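Local coordinates for glycoside hydrolase family protein (Novosphingobium sp. PP1Y, PDB 6Q2F) that probably releases terminal alpha-L-rhamnose from glycosides by hydrolysis, and binds a sodium ion, at residues D989-R1000 with V1022-R1033. Residues are numbered along the deposited sequence; the frame is centred on the assembly and turned at random.
Sequences DGAWQVAFQADR and VKYFSGIATYSR
Val1022, in the last turn of a short helix, sets CG2 against CZ of Phe996 at 3.9 Å, both its methyls lying near the end of that ring. Phe1025 takes the same phenylalanine differently: with CG anti to its backbone N (chi1 172°), its ring receives the edge of Phe996 in a T-shaped stack, CD1 of Phe996 lying over the centre of the face. Ser1026 O accepts a weak bond from Arg1000 NH1, in the guanidinium plane. Gly1027 suits its place because, at phi 148°, a side chain would jam against Ser1026 O; a CB would also clash with Gln997 OE1, which accepts a bond from Ile1028 N at 3.0 Å. From Ile1028 onward the chain is a strand antiparallel to 992-996 in a six-stranded antiparallel sheet, consistent with a galactose-binding-like beta-sandwich; 1005-1008 lies beside 992-996, and 1086-1095 beside 1028-1037. Small Ala1029, in a non-hydrogen-bonded pair with Phe996, packs its CB against Val994 CG1 and Phe996 CE1. Thr1030 and Ala995 form a hydrogen-bonded pair, Thr1030 N reaching Ala995 O at 2.7 Å, while a water links Thr1030 OG1 to Ile1028 O. Over the Tyr1031 ring stands Val994 CG1, a CH-pi contact 4.1 Å from the centroid, with CG2 against CD2; Tyr1031 CB meets Trp992 CE3 at 3.8 Å, the side chains crossing at about a right angle, and the tyrosine hydroxyl bonds to Leu1132 N. Ser1032 and Gln993 exchange backbone bonds. Arg1033, its chain straight, lays CD over the Trp992 six-membered ring, 3.6 Å from its centroid, and NH2 bonds Asp989 O at 2.7 Å. An alanine replacing Trp992 would probably leave the Arg1033 methylenes without their aromatic floor and open a gap beside Tyr1031 CB.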
loop_
_atom_site.group_PDB
_atom_site.type_symbol
_atom_site.label_atom_id
_atom_site.label_comp_id
_atom_site.label_asym_id
_atom_site.label_seq_id
_atom_site.Cartn_x
_atom_site.Cartn_y
_atom_site.Cartn_z
ATOM N N ASP A 989 -4.911 -36.417 -32.830
ATOM C CA ASP A 989 -4.117 -35.826 -33.880
ATOM C C ASP A 989 -5.043 -35.827 -35.075
ATOM O O ASP A 989 -6.227 -36.028 -34.909
ATOM C CB ASP A 989 -2.884 -36.661 -34.160
ATOM C CG ASP A 989 -3.209 -38.105 -34.429
ATOM O OD1 ASP A 989 -4.373 -38.465 -34.437
ATOM O OD2 ASP A 989 -2.294 -38.884 -34.635
ATOM N N GLY A 990 -4.523 -35.604 -36.265
ATOM C CA GLY A 990 -5.384 -35.586 -37.417
ATOM C C GLY A 990 -5.961 -34.220 -37.666
ATOM O O GLY A 990 -5.459 -33.235 -37.172
ATOM N N ALA A 991 -7.015 -34.189 -38.454
ATOM C CA ALA A 991 -7.617 -32.942 -38.918
ATOM C C ALA A 991 -8.567 -32.327 -37.896
ATOM O O ALA A 991 -9.317 -33.031 -37.221
ATOM C CB ALA A 991 -8.365 -33.170 -40.232
ATOM N N TRP A 992 -8.546 -30.999 -37.813
ATOM C CA TRP A 992 -9.506 -30.252 -37.017
ATOM C C TRP A 992 -10.157 -29.176 -37.868
ATOM O O TRP A 992 -9.500 -28.562 -38.712
ATOM C CB TRP A 992 -8.846 -29.592 -35.803
ATOM C CG TRP A 992 -8.307 -30.508 -34.777
ATOM C CD1 TRP A 992 -7.210 -31.309 -34.877
ATOM C CD2 TRP A 992 -8.818 -30.691 -33.453
ATOM N NE1 TRP A 992 -7.015 -31.999 -33.701
ATOM C CE2 TRP A 992 -7.988 -31.630 -32.810
ATOM C CE3 TRP A 992 -9.904 -30.160 -32.754
ATOM C CZ2 TRP A 992 -8.205 -32.038 -31.503
ATOM C CZ3 TRP A 992 -10.119 -30.571 -31.466
ATOM C CH2 TRP A 992 -9.275 -31.504 -30.849
ATOM N N GLN A 993 -11.446 -28.948 -37.628
ATOM C CA GLN A 993 -12.119 -27.767 -38.141
ATOM C C GLN A 993 -11.894 -26.626 -37.165
ATOM O O GLN A 993 -11.982 -26.818 -35.945
ATOM C CB GLN A 993 -13.620 -28.012 -38.306
ATOM C CG GLN A 993 -13.958 -29.320 -39.018
ATOM C CD GLN A 993 -13.102 -29.539 -40.243
ATOM O OE1 GLN A 993 -12.997 -28.665 -41.102
ATOM N NE2 GLN A 993 -12.466 -30.701 -40.321
ATOM N N VAL A 994 -11.588 -25.448 -37.697
ATOM C CA VAL A 994 -11.429 -24.245 -36.896
ATOM C C VAL A 994 -12.325 -23.158 -37.463
ATOM O O VAL A 994 -12.226 -22.833 -38.648
ATOM C CB VAL A 994 -9.970 -23.764 -36.873
ATOM C CG1 VAL A 994 -9.810 -22.675 -35.814
ATOM C CG2 VAL A 994 -9.039 -24.924 -36.602
ATOM N N ALA A 995 -13.169 -22.574 -36.611
ATOM C CA ALA A 995 -14.003 -21.450 -37.003
ATOM C C ALA A 995 -13.596 -20.243 -36.178
ATOM O O ALA A 995 -13.386 -20.362 -34.971
ATOM C CB ALA A 995 -15.499 -21.754 -36.822
ATOM N N PHE A 996 -13.485 -19.092 -36.829
ATOM C CA PHE A 996 -12.973 -17.897 -36.185
ATOM C C PHE A 996 -14.084 -16.893 -35.922
ATOM O O PHE A 996 -14.938 -16.647 -36.776
ATOM C CB PHE A 996 -11.882 -17.255 -37.029
ATOM C CG PHE A 996 -10.629 -18.067 -37.106
ATOM C CD1 PHE A 996 -9.680 -17.976 -36.104
ATOM C CD2 PHE A 996 -10.392 -18.911 -38.180
ATOM C CE1 PHE A 996 -8.515 -18.712 -36.162
ATOM C CE2 PHE A 996 -9.213 -19.669 -38.244
ATOM C CZ PHE A 996 -8.279 -19.560 -37.231
ATOM N N GLN A 997 -14.073 -16.341 -34.712
ATOM C CA GLN A 997 -14.933 -15.219 -34.362
ATOM C C GLN A 997 -14.950 -14.161 -35.460
ATOM O O GLN A 997 -13.901 -13.737 -35.954
ATOM C CB GLN A 997 -14.450 -14.598 -33.058
ATOM C CG GLN A 997 -15.401 -13.600 -32.510
ATOM C CD GLN A 997 -15.062 -13.229 -31.053
ATOM O OE1 GLN A 997 -13.963 -13.489 -30.562
ATOM N NE2 GLN A 997 -16.017 -12.619 -30.373
ATOM N N ALA A 998 -16.156 -13.728 -35.821
ATOM C CA ALA A 998 -16.336 -12.834 -36.952
ATOM C C ALA A 998 -15.815 -11.436 -36.626
ATOM O O ALA A 998 -15.687 -11.044 -35.459
ATOM C CB ALA A 998 -17.811 -12.772 -37.358
ATOM N N ASP A 999 -15.486 -10.696 -37.687
ATOM C CA ASP A 999 -15.040 -9.303 -37.582
ATOM C C ASP A 999 -13.771 -9.193 -36.747
ATOM O O ASP A 999 -13.589 -8.262 -35.962
ATOM C CB ASP A 999 -16.155 -8.417 -37.036
ATOM C CG ASP A 999 -17.372 -8.428 -37.944
ATOM O OD1 ASP A 999 -17.184 -8.246 -39.169
ATOM O OD2 ASP A 999 -18.499 -8.668 -37.458
ATOM N N ARG A 1000 -12.883 -10.164 -36.919
ATOM C CA ARG A 1000 -11.609 -10.178 -36.216
ATOM C C ARG A 1000 -10.452 -10.339 -37.190
ATOM O O ARG A 1000 -9.338 -10.671 -36.772
ATOM C CB ARG A 1000 -11.584 -11.285 -35.162
ATOM C CG ARG A 1000 -12.489 -10.985 -33.974
ATOM C CD ARG A 1000 -12.081 -9.692 -33.290
ATOM N NE ARG A 1000 -13.127 -9.211 -32.392
ATOM C CZ ARG A 1000 -13.231 -9.564 -31.115
ATOM N NH1 ARG A 1000 -12.338 -10.380 -30.582
ATOM N NH2 ARG A 1000 -14.211 -9.083 -30.364
ATOM N N VAL A 1022 -5.103 -15.401 -39.886
ATOM C CA VAL A 1022 -5.011 -16.410 -38.832
ATOM C C VAL A 1022 -3.849 -16.097 -37.895
ATOM O O VAL A 1022 -3.991 -16.148 -36.667
ATOM C CB VAL A 1022 -4.879 -17.821 -39.446
ATOM C CG1 VAL A 1022 -4.594 -18.852 -38.373
ATOM C CG2 VAL A 1022 -6.145 -18.200 -40.212
ATOM N N LYS A 1023 -2.693 -15.748 -38.471
ATOM C CA LYS A 1023 -1.492 -15.457 -37.692
ATOM C C LYS A 1023 -1.765 -14.430 -36.598
ATOM O O LYS A 1023 -1.349 -14.599 -35.445
ATOM C CB LYS A 1023 -0.401 -14.954 -38.642
ATOM C CG LYS A 1023 0.896 -14.470 -38.007
ATOM C CD LYS A 1023 1.910 -14.102 -39.104
ATOM C CE LYS A 1023 3.220 -13.572 -38.528
ATOM N NZ LYS A 1023 3.860 -14.553 -37.610
ATOM N N TYR A 1024 -2.463 -13.352 -36.948
ATOM C CA TYR A 1024 -2.656 -12.229 -36.049
ATOM C C TYR A 1024 -4.012 -12.260 -35.369
ATOM O O TYR A 1024 -4.436 -11.252 -34.810
ATOM C CB TYR A 1024 -2.469 -10.924 -36.814
ATOM C CG TYR A 1024 -1.067 -10.738 -37.364
ATOM C CD1 TYR A 1024 0.023 -10.640 -36.508
ATOM C CD2 TYR A 1024 -0.833 -10.650 -38.732
ATOM C CE1 TYR A 1024 1.309 -10.460 -36.995
ATOM C CE2 TYR A 1024 0.457 -10.470 -39.235
ATOM C CZ TYR A 1024 1.517 -10.372 -38.357
ATOM O OH TYR A 1024 2.798 -10.194 -38.832
ATOM N N PHE A 1025 -4.694 -13.398 -35.385
ATOM C CA PHE A 1025 -6.038 -13.458 -34.833
ATOM C C PHE A 1025 -6.020 -13.267 -33.316
ATOM O O PHE A 1025 -5.215 -13.872 -32.603
ATOM C CB PHE A 1025 -6.702 -14.786 -35.184
ATOM C CG PHE A 1025 -8.025 -14.999 -34.498
ATOM C CD1 PHE A 1025 -9.167 -14.342 -34.942
ATOM C CD2 PHE A 1025 -8.128 -15.854 -33.408
ATOM C CE1 PHE A 1025 -10.384 -14.550 -34.322
ATOM C CE2 PHE A 1025 -9.348 -16.059 -32.781
ATOM C CZ PHE A 1025 -10.475 -15.405 -33.237
ATOM N N SER A 1026 -6.912 -12.398 -32.838
ATOM C CA SER A 1026 -7.228 -12.236 -31.422
ATOM C C SER A 1026 -8.726 -12.442 -31.263
ATOM O O SER A 1026 -9.519 -11.781 -31.942
ATOM C CB SER A 1026 -6.822 -10.846 -30.903
ATOM O OG SER A 1026 -5.408 -10.722 -30.798
ATOM N N GLY A 1027 -9.116 -13.346 -30.387
ATOM C CA GLY A 1027 -10.529 -13.606 -30.190
ATOM C C GLY A 1027 -10.743 -15.062 -29.813
ATOM O O GLY A 1027 -9.881 -15.687 -29.196
ATOM N N ILE A 1028 -11.901 -15.589 -30.200
ATOM C CA ILE A 1028 -12.273 -16.966 -29.884
ATOM C C ILE A 1028 -12.231 -17.782 -31.167
ATOM O O ILE A 1028 -12.988 -17.517 -32.108
ATOM C CB ILE A 1028 -13.658 -17.043 -29.222
ATOM C CG1 ILE A 1028 -13.701 -16.168 -27.957
ATOM C CG2 ILE A 1028 -13.988 -18.475 -28.863
ATOM C CD1 ILE A 1028 -15.044 -16.197 -27.252
ATOM N N ALA A 1029 -11.338 -18.765 -31.211
ATOM C CA ALA A 1029 -11.299 -19.739 -32.295
ATOM C C ALA A 1029 -11.947 -21.032 -31.810
ATOM O O ALA A 1029 -11.596 -21.543 -30.740
ATOM C CB ALA A 1029 -9.865 -19.996 -32.752
ATOM N N THR A 1030 -12.893 -21.554 -32.591
ATOM C CA THR A 1030 -13.663 -22.735 -32.207
ATOM C C THR A 1030 -13.149 -23.950 -32.977
ATOM O O THR A 1030 -13.308 -24.036 -34.203
ATOM C CB THR A 1030 -15.152 -22.510 -32.462
ATOM O OG1 THR A 1030 -15.619 -21.436 -31.636
ATOM C CG2 THR A 1030 -15.951 -23.767 -32.139
ATOM N N TYR A 1031 -12.529 -24.880 -32.259
ATOM C CA TYR A 1031 -12.004 -26.097 -32.858
ATOM C C TYR A 1031 -13.030 -27.216 -32.749
ATOM O O TYR A 1031 -13.677 -27.385 -31.713
ATOM C CB TYR A 1031 -10.707 -26.524 -32.180
ATOM C CG TYR A 1031 -9.502 -25.646 -32.433
ATOM C CD1 TYR A 1031 -9.387 -24.381 -31.839
ATOM C CD2 TYR A 1031 -8.441 -26.102 -33.208
ATOM C CE1 TYR A 1031 -8.265 -23.583 -32.053
ATOM C CE2 TYR A 1031 -7.315 -25.314 -33.411
ATOM C CZ TYR A 1031 -7.231 -24.057 -32.833
ATOM O OH TYR A 1031 -6.119 -23.279 -33.027
ATOM N N SER A 1032 -13.129 -28.008 -33.810
ATOM C CA SER A 1032 -14.226 -28.943 -34.031
ATOM C C SER A 1032 -13.652 -30.246 -34.549
ATOM O O SER A 1032 -12.745 -30.234 -35.388
ATOM C CB SER A 1032 -15.232 -28.388 -35.052
ATOM O OG SER A 1032 -16.276 -29.305 -35.310
ATOM N N ARG A 1033 -14.213 -31.360 -34.080
ATOM C CA ARG A 1033 -13.697 -32.690 -34.380
ATOM C C ARG A 1033 -14.627 -33.708 -33.734
ATOM O O ARG A 1033 -15.360 -33.388 -32.787
ATOM C CB ARG A 1033 -12.276 -32.840 -33.817
ATOM C CG ARG A 1033 -11.470 -33.999 -34.323
ATOM C CD ARG A 1033 -10.280 -34.199 -33.390
ATOM N NE ARG A 1033 -9.300 -35.158 -33.894
ATOM C CZ ARG A 1033 -9.513 -36.463 -33.971
ATOM N NH1 ARG A 1033 -10.681 -36.964 -33.601
ATOM N NH2 ARG A 1033 -8.565 -37.271 -34.424
HETATM O O HOH W 1 -15.323 -19.101 -32.589
HETATM O O HOH W 2 -8.672 -10.421 -34.174
#